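Local atomic coordinates of glutathione transferase lambda1 (Populus trichocarpa, PDB entry 4PQH), a protein that probably conjugates glutathione to electrophilic substrates and acts as a thiol-transferase of the plant-specific Lambda class. Residues 161-166 / 170-175; 116-121 / 156-161. One frame throughout, in Å; residues are numbered along the deposited sequence.

Contact 1: residues 161-166 / 170-175; sequences GPFFLG and LVDIAY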
ATOM      1  N   GLY A 161     -19.618   5.640  -6.155  1.00 13.77           N
ATOM      2  CA  GLY A 161     -18.602   4.853  -6.823  1.00 13.18           C
ATOM      3  C   GLY A 161     -18.390   3.561  -6.057  1.00 12.55           C
ATOM      4  O   GLY A 161     -18.978   3.378  -4.999  1.00 13.24           O
ATOM      5  N   PRO A 162     -17.569   2.651  -6.603  1.00 11.39           N
ATOM      6  CA  PRO A 162     -17.398   1.315  -6.021  1.00 10.39           C
ATOM      7  C   PRO A 162     -16.309   1.243  -4.956  1.00  9.74           C
ATOM      8  O   PRO A 162     -16.061   0.167  -4.399  1.00 11.11           O
ATOM      9  CB  PRO A 162     -17.011   0.471  -7.238  1.00 11.27           C
ATOM     10  CG  PRO A 162     -16.249   1.413  -8.110  1.00 12.53           C
ATOM     11  CD  PRO A 162     -16.882   2.774  -7.903  1.00 11.54           C
ATOM     12  N   PHE A 163     -15.678   2.374  -4.671  1.00  9.59           N
ATOM     13  CA  PHE A 163     -14.527   2.405  -3.766  1.00  9.70           C
ATOM     14  C   PHE A 163     -14.930   2.924  -2.397  1.00  9.96           C
ATOM     15  O   PHE A 163     -16.080   3.278  -2.182  1.00 10.66           O
ATOM     16  CB  PHE A 163     -13.415   3.243  -4.399  1.00  9.48           C
ATOM     17  CG  PHE A 163     -12.878   2.640  -5.662  1.00 10.85           C
ATOM     18  CD1 PHE A 163     -12.138   1.469  -5.631  1.00 10.94           C
ATOM     19  CD2 PHE A 163     -13.136   3.218  -6.888  1.00 12.34           C
ATOM     20  CE1 PHE A 163     -11.650   0.915  -6.805  1.00 12.32           C
ATOM     21  CE2 PHE A 163     -12.642   2.665  -8.051  1.00 14.25           C
ATOM     22  CZ  PHE A 163     -11.912   1.513  -8.012  1.00 13.32           C
ATOM     23  N   PHE A 164     -14.003   2.918  -1.443  1.00 10.57           N
ATOM     24  CA  PHE A 164     -14.358   3.279  -0.071  1.00 11.18           C
ATOM     25  C   PHE A 164     -14.994   4.655   0.080  1.00 11.06           C
ATOM     26  O   PHE A 164     -15.947   4.817   0.843  1.00 11.40           O
ATOM     27  CB  PHE A 164     -13.158   3.161   0.873  1.00 11.96           C
ATOM     28  CG  PHE A 164     -12.785   1.745   1.212  1.00 11.70           C
ATOM     29  CD1 PHE A 164     -13.592   0.982   2.039  1.00 12.47           C
ATOM     30  CD2 PHE A 164     -11.627   1.188   0.704  1.00 11.46           C
ATOM     31  CE1 PHE A 164     -13.245  -0.325   2.354  1.00 12.29           C
ATOM     32  CE2 PHE A 164     -11.265  -0.114   1.024  1.00 12.59           C
ATOM     33  CZ  PHE A 164     -12.081  -0.869   1.847  1.00 13.60           C
ATOM     34  N   LEU A 165     -14.483   5.639  -0.657  1.00 10.61           N
ATOM     35  CA  LEU A 165     -15.047   6.985  -0.609  1.00 10.31           C
ATOM     36  C   LEU A 165     -15.865   7.278  -1.858  1.00 11.98           C
ATOM     37  O   LEU A 165     -16.006   8.426  -2.258  1.00 13.46           O
ATOM     38  CB  LEU A 165     -13.939   8.023  -0.447  1.00 10.05           C
ATOM     39  CG  LEU A 165     -12.964   7.722   0.693  1.00 11.62           C
ATOM     40  CD1 LEU A 165     -11.952   8.845   0.754  1.00 12.64           C
ATOM     41  CD2 LEU A 165     -13.690   7.545   2.028  1.00 12.94           C
ATOM     42  N   GLY A 166     -16.421   6.235  -2.460  1.00 11.58           N
ATOM     43  CA  GLY A 166     -17.130   6.371  -3.721  1.00 11.80           C
ATOM     44  C   GLY A 166     -16.128   6.312  -4.860  1.00 12.27           C
ATOM     45  O   GLY A 166     -15.854   5.251  -5.423  1.00 11.93           O
ATOM     46  N   LEU A 170      -6.837   7.245  -1.808  1.00 11.32           N
ATOM     47  CA  LEU A 170      -5.779   6.678  -0.985  1.00 11.20           C
ATOM     48  C   LEU A 170      -6.268   5.583  -0.066  1.00 11.30           C
ATOM     49  O   LEU A 170      -5.476   4.733   0.337  1.00 12.22           O
ATOM     50  CB  LEU A 170      -5.130   7.762  -0.135  1.00 11.52           C
ATOM     51  CG  LEU A 170      -4.388   8.856  -0.893  1.00 12.81           C
ATOM     52  CD1 LEU A 170      -3.924   9.913   0.082  1.00 14.03           C
ATOM     53  CD2 LEU A 170      -3.220   8.279  -1.697  1.00 12.91           C
ATOM     54  N   VAL A 171      -7.546   5.601   0.301  1.00  9.90           N
ATOM     55  CA  VAL A 171      -8.055   4.565   1.198  1.00 10.76           C
ATOM     56  C   VAL A 171      -8.024   3.200   0.510  1.00  9.58           C
ATOM     57  O   VAL A 171      -7.643   2.189   1.111  1.00 10.01           O
ATOM     58  CB  VAL A 171      -9.488   4.857   1.712  1.00 11.11           C
ATOM     59  CG1 VAL A 171      -9.924   3.777   2.706  1.00 12.53           C
ATOM     60  CG2 VAL A 171      -9.565   6.226   2.363  1.00 12.57           C
ATOM     61  N   ASP A 172      -8.420   3.166  -0.757  1.00  9.91           N
ATOM     62  CA  ASP A 172      -8.377   1.917  -1.509  1.00  8.73           C
ATOM     63  C   ASP A 172      -6.936   1.437  -1.649  1.00  9.09           C
ATOM     64  O   ASP A 172      -6.636   0.255  -1.474  1.00 10.33           O
ATOM     65  CB  ASP A 172      -9.026   2.109  -2.879  1.00  8.88           C
ATOM     66  CG  ASP A 172     -10.367   2.760  -2.765  1.00  9.78           C
ATOM     67  OD1 ASP A 172     -11.298   2.109  -2.255  1.00 10.03           O
ATOM     68  OD2 ASP A 172     -10.461   3.952  -3.126  1.00 10.39           O
ATOM     69  N   ILE A 173      -6.045   2.372  -1.940  1.00 10.95           N
ATOM     70  CA  ILE A 173      -4.626   2.073  -2.053  1.00 10.49           C
ATOM     71  C   ILE A 173      -4.037   1.500  -0.745  1.00 11.07           C
ATOM     72  O   ILE A 173      -3.228   0.570  -0.764  1.00 11.92           O
ATOM     73  CB  ILE A 173      -3.863   3.319  -2.496  1.00 10.76           C
ATOM     74  CG1 ILE A 173      -4.303   3.700  -3.915  1.00 11.19           C
ATOM     75  CG2 ILE A 173      -2.368   3.083  -2.448  1.00 12.97           C
ATOM     76  CD1 ILE A 173      -3.749   5.031  -4.397  1.00 13.02           C
ATOM     77  N   ALA A 174      -4.463   2.044   0.387  1.00 10.45           N
ATOM     78  CA  ALA A 174      -3.975   1.573   1.678  1.00 11.50           C
ATOM     79  C   ALA A 174      -4.328   0.100   1.902  1.00 11.85           C
ATOM     80  O   ALA A 174      -3.521  -0.675   2.424  1.00 12.16           O
ATOM     81  CB  ALA A 174      -4.540   2.431   2.788  1.00 13.30           C
ATOM     82  N   TYR A 175      -5.533  -0.291   1.513  1.00 11.42           N
ATOM     83  CA  TYR A 175      -6.006  -1.656   1.736  1.00 11.01           C
ATOM     84  C   TYR A 175      -5.596  -2.668   0.671  1.00 11.39           C
ATOM     85  O   TYR A 175      -5.487  -3.854   0.970  1.00 12.00           O
ATOM     86  CB  TYR A 175      -7.527  -1.674   1.921  1.00 11.73           C
ATOM     87  CG  TYR A 175      -7.959  -1.254   3.302  1.00 11.80           C
ATOM     88  CD1 TYR A 175      -8.070  -2.191   4.310  1.00 12.81           C
ATOM     89  CD2 TYR A 175      -8.218   0.084   3.613  1.00 12.16           C
ATOM     90  CE1 TYR A 175      -8.442  -1.831   5.575  1.00 13.00           C
ATOM     91  CE2 TYR A 175      -8.593   0.458   4.885  1.00 13.27           C
ATOM     92  CZ  TYR A 175      -8.705  -0.509   5.867  1.00 12.83           C
ATOM     93  OH  TYR A 175      -9.075  -0.175   7.149  1.00 14.58           O
TER
HETATM   94  O   HOH W   1     -12.109   5.731  -2.104  1.00 11.20           O
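V171 is the bump and the F164–L165 pair is the hollow. The two methyls of V171 part to fit it. CG1 lies anti to the backbone N (chi1 -177°) and packs against the F164 side chain, 3.7 Å from F164 CD2. CG2 fills the other half of the hollow, with V171 CG2 and L165 CD1 3.9 Å apart. Further along the helix, Y175 closes the far end of F164. Y175 CD2 is 4.0 Å from F164 CE2, and the two rings are inclined at 44°. The hydroxyl of Y175 reaches past this contact to the carbonyl of L122.

The second bump is polar. The D172 carboxylate sits against the type I turn F163 to G166, at the amides of F164 and L165. It also belongs to the Ser-x-x-Asp N-capping box known from the GST fold: OD2 accepts from S169 N at the start of helix 170-190, and S169 OG in turn bonds V171 N. F168 touches I173, the pairing expected of the hydrophobic staple that accompanies this box. OD1 takes the F164 amide on its syn lone pair. The bond from F164 N to D172 OD1 is 2.9 Å and nearly straight (174°). W204 NE1 also bonds to OD1. On the other branch, one water donates to D172 OD2 at 2.6 Å and accepts from L165 N at 2.8 Å. With so many donors around it, the carboxylate is probably held ionised.

The two phenylalanines flank this acid differently. The F164 ring slides past it with the planes almost parallel. F163 crosses at about a right angle and brings its CB to 3.2 Å from D172 OD1. The ring of F163 meets F168 edge-to-face, and its side chain touches E207 and M208 of helix 199-208.

Contact 2: residues 116-121 / 156-161; sequences KEFAED and SKFDDG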
ATOM      1  N   LYS A 116     -13.688  12.804   3.940  0.54 16.56           N
ATOM      2  CA  LYS A 116     -12.421  12.888   4.656  0.54 16.50           C
ATOM      3  C   LYS A 116     -12.536  12.262   6.044  0.54 17.11           C
ATOM      4  O   LYS A 116     -11.659  11.507   6.461  0.54 16.13           O
ATOM      5  CB  LYS A 116     -11.940  14.340   4.757  0.54 15.93           C
ATOM      6  CG  LYS A 116     -11.610  14.988   3.408  0.54 17.62           C
ATOM      7  CD  LYS A 116     -11.015  16.384   3.582  0.54 20.05           C
ATOM      8  CE  LYS A 116      -9.669  16.328   4.298  0.54 21.67           C
ATOM      9  NZ  LYS A 116      -9.152  17.683   4.642  0.54 24.12           N
ATOM     10  N   GLU A 117     -13.628  12.563   6.746  1.00 18.58           N
ATOM     11  CA  GLU A 117     -13.855  12.020   8.088  0.53 19.42           C
ATOM     12  C   GLU A 117     -13.972  10.501   8.067  1.00 19.28           C
ATOM     13  O   GLU A 117     -13.403   9.810   8.911  1.00 19.43           O
ATOM     14  CB  GLU A 117     -15.115  12.625   8.714  0.53 22.27           C
ATOM     15  CG  GLU A 117     -15.534  11.970  10.025  0.53 24.67           C
ATOM     16  CD  GLU A 117     -16.866  12.480  10.539  0.53 27.98           C
ATOM     17  OE1 GLU A 117     -17.320  13.545  10.073  0.53 29.51           O
ATOM     18  OE2 GLU A 117     -17.464  11.810  11.405  0.53 29.12           O
ATOM     19  N   PHE A 118     -14.718   9.983   7.102  1.00 18.36           N
ATOM     20  CA  PHE A 118     -14.893   8.546   6.972  1.00 17.38           C
ATOM     21  C   PHE A 118     -13.559   7.904   6.627  1.00 17.06           C
ATOM     22  O   PHE A 118     -13.230   6.824   7.132  1.00 17.77           O
ATOM     23  CB  PHE A 118     -15.939   8.235   5.898  1.00 16.99           C
ATOM     24  CG  PHE A 118     -16.379   6.800   5.872  1.00 18.63           C
ATOM     25  CD1 PHE A 118     -17.030   6.243   6.960  1.00 20.30           C
ATOM     26  CD2 PHE A 118     -16.166   6.021   4.750  1.00 19.19           C
ATOM     27  CE1 PHE A 118     -17.440   4.925   6.931  1.00 21.32           C
ATOM     28  CE2 PHE A 118     -16.571   4.704   4.722  1.00 20.06           C
ATOM     29  CZ  PHE A 118     -17.214   4.158   5.806  1.00 20.74           C
ATOM     30  N   ALA A 119     -12.786   8.582   5.779  1.00 15.60           N
ATOM     31  CA  ALA A 119     -11.463   8.103   5.393  1.00 15.71           C
ATOM     32  C   ALA A 119     -10.579   7.929   6.614  1.00 16.28           C
ATOM     33  O   ALA A 119      -9.851   6.946   6.724  1.00 16.58           O
ATOM     34  CB  ALA A 119     -10.812   9.054   4.393  1.00 17.04           C
ATOM     35  N   GLU A 120     -10.638   8.883   7.534  1.00 17.08           N
ATOM     36  CA  GLU A 120      -9.821   8.782   8.730  1.00 17.38           C
ATOM     37  C   GLU A 120     -10.259   7.602   9.598  1.00 17.23           C
ATOM     38  O   GLU A 120      -9.415   6.915  10.168  1.00 19.16           O
ATOM     39  CB  GLU A 120      -9.807  10.110   9.492  1.00 18.16           C
ATOM     40  CG  GLU A 120      -9.162  11.245   8.695  1.00 22.35           C
ATOM     41  CD  GLU A 120      -7.743  10.919   8.237  1.00 25.07           C
ATOM     42  OE1 GLU A 120      -7.005  10.236   8.979  1.00 27.65           O
ATOM     43  OE2 GLU A 120      -7.361  11.348   7.130  1.00 26.22           O
ATOM     44  N   ASP A 121     -11.563   7.335   9.665  1.00 18.64           N
ATOM     45  CA  ASP A 121     -12.054   6.128  10.336  1.00 18.84           C
ATOM     46  C   ASP A 121     -11.451   4.865   9.716  1.00 17.77           C
ATOM     47  O   ASP A 121     -11.060   3.932  10.426  1.00 17.74           O
ATOM     48  CB  ASP A 121     -13.587   6.042  10.275  1.00 22.27           C
ATOM     49  CG  ASP A 121     -14.273   7.093  11.126  1.00 26.62           C
ATOM     50  OD1 ASP A 121     -13.648   7.600  12.081  1.00 28.66           O
ATOM     51  OD2 ASP A 121     -15.453   7.398  10.844  1.00 28.42           O
ATOM     52  N   SER A 156     -20.611   0.307   1.722  0.54 20.75           N
ATOM     53  CA  SER A 156     -22.004   0.676   1.491  0.54 23.95           C
ATOM     54  C   SER A 156     -22.285   2.124   1.904  0.54 26.95           C
ATOM     55  O   SER A 156     -23.396   2.625   1.726  0.54 27.84           O
ATOM     56  CB  SER A 156     -22.934  -0.275   2.254  0.54 27.75           C
ATOM     57  OG  SER A 156     -22.455  -1.612   2.214  0.54 28.05           O
ATOM     58  N   LYS A 157     -21.276   2.794   2.454  1.00 23.21           N
ATOM     59  CA  LYS A 157     -21.430   4.163   2.962  1.00 21.33           C
ATOM     60  C   LYS A 157     -21.658   5.215   1.873  1.00 21.40           C
ATOM     61  O   LYS A 157     -22.570   6.046   1.972  1.00 24.40           O
ATOM     62  CB  LYS A 157     -20.200   4.542   3.789  1.00 20.18           C
ATOM     63  CG  LYS A 157     -20.180   5.969   4.290  1.00 23.23           C
ATOM     64  CD  LYS A 157     -21.132   6.185   5.435  1.00 26.59           C
ATOM     65  CE  LYS A 157     -20.773   7.452   6.185  1.00 29.16           C
ATOM     66  NZ  LYS A 157     -21.697   7.683   7.321  1.00 30.71           N
ATOM     67  N   PHE A 158     -20.816   5.191   0.847  1.00 19.36           N
ATOM     68  CA  PHE A 158     -20.914   6.160  -0.242  1.00 19.08           C
ATOM     69  C   PHE A 158     -21.261   5.468  -1.546  1.00 20.92           C
ATOM     70  O   PHE A 158     -20.532   4.597  -2.002  1.00 24.93           O
ATOM     71  CB  PHE A 158     -19.616   6.965  -0.376  1.00 17.68           C
ATOM     72  CG  PHE A 158     -19.335   7.843   0.813  1.00 17.96           C
ATOM     73  CD1 PHE A 158     -20.067   9.000   1.024  1.00 18.99           C
ATOM     74  CD2 PHE A 158     -18.348   7.505   1.725  1.00 17.80           C
ATOM     75  CE1 PHE A 158     -19.819   9.803   2.125  1.00 18.91           C
ATOM     76  CE2 PHE A 158     -18.097   8.303   2.819  1.00 18.35           C
ATOM     77  CZ  PHE A 158     -18.836   9.451   3.022  1.00 18.95           C
ATOM     78  N   ASP A 159     -22.375   5.864  -2.155  1.00 19.38           N
ATOM     79  CA  ASP A 159     -22.839   5.175  -3.352  1.00 20.40           C
ATOM     80  C   ASP A 159     -22.518   5.913  -4.643  1.00 17.23           C
ATOM     81  O   ASP A 159     -23.169   5.677  -5.662  1.00 17.78           O
ATOM     82  CB  ASP A 159     -24.338   4.874  -3.272  1.00 26.35           C
ATOM     83  CG  ASP A 159     -25.178   6.116  -3.052  1.00 32.32           C
ATOM     84  OD1 ASP A 159     -24.644   7.240  -3.174  1.00 34.58           O
ATOM     85  OD2 ASP A 159     -26.384   5.965  -2.763  1.00 35.13           O
ATOM     86  N   ASP A 160     -21.528   6.804  -4.608  1.00 15.20           N
ATOM     87  CA  ASP A 160     -21.136   7.504  -5.830  1.00 14.36           C
ATOM     88  C   ASP A 160     -19.951   6.867  -6.554  1.00 13.86           C
ATOM     89  O   ASP A 160     -19.364   7.468  -7.460  1.00 16.25           O
ATOM     90  CB  ASP A 160     -20.933   9.013  -5.605  1.00 15.52           C
ATOM     91  CG  ASP A 160     -20.090   9.336  -4.383  1.00 18.49           C
ATOM     92  OD1 ASP A 160     -19.756   8.432  -3.599  1.00 17.74           O
ATOM     93  OD2 ASP A 160     -19.786  10.536  -4.192  1.00 21.43           O
ATOM     94  N   GLY A 161     -19.618   5.640  -6.155  1.00 13.77           N
ATOM     95  CA  GLY A 161     -18.602   4.853  -6.823  1.00 13.18           C
ATOM     96  C   GLY A 161     -18.390   3.561  -6.057  1.00 12.55           C
ATOM     97  O   GLY A 161     -18.978   3.378  -4.999  1.00 13.24           O
TER
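F118 meets K157 and F158 where helix 113-137 faces the loop after helix 144-154. Both elements belong to the all-helical C-terminal half of the glutathione transferase fold. The contact is small and lies near the surface, away from the glutathione site.

The aromatic part is an offset edge-to-face pair. F158 turns its edge toward the face of F118, with the ring planes at 76° and the centroids 5.5 Å apart. F118 CG is anti to its own backbone N (chi1 -169°), which sends the ring from the helix toward the loop. The touching point is F158 CE2, 3.6 Å from F118 CD2. F118 CB lies in the plane of the F158 ring, at its edge. L165 touches the F118 side chain as well.

Charge joins the same two parts of the chain a little farther on. D160 OD2 forms a salt bridge with K115 NZ, one residue before this stretch of helix.

The CH-pi part comes from K157. Its CG stands almost squarely over the F118 ring, 3.8 Å from the centroid. F158 approaches from this same side. The lysine chain is bent at chi2 (75°), and its methylenes follow the ring across: CB is by CZ and CE is by CD1. K157 CG also lies above the rim of F158. The lysine thus fills the corner between two steeply inclined rings. The nearest approach of the lysine is K157 CB to F118 CZ, at 3.6 Å.

The chain first builds the thioredoxin-like domain, then enters helix 113-137. This helix gives the first half of contact 2. After helix 144-154, residues 156-161 come back against it and close a loop of 34 residues, mostly helical. Contact 1 follows at once and closes a loop of only three residues, between 161-166 and 170-175. The contacts neither nest nor cross. They run in series and share G161, with centres about 8 Å apart. They also touch: V171 CG2 is 3.7 Å from A119 CB. Together they tie the loop before helix 170-190 to that helix and to helix 113-137.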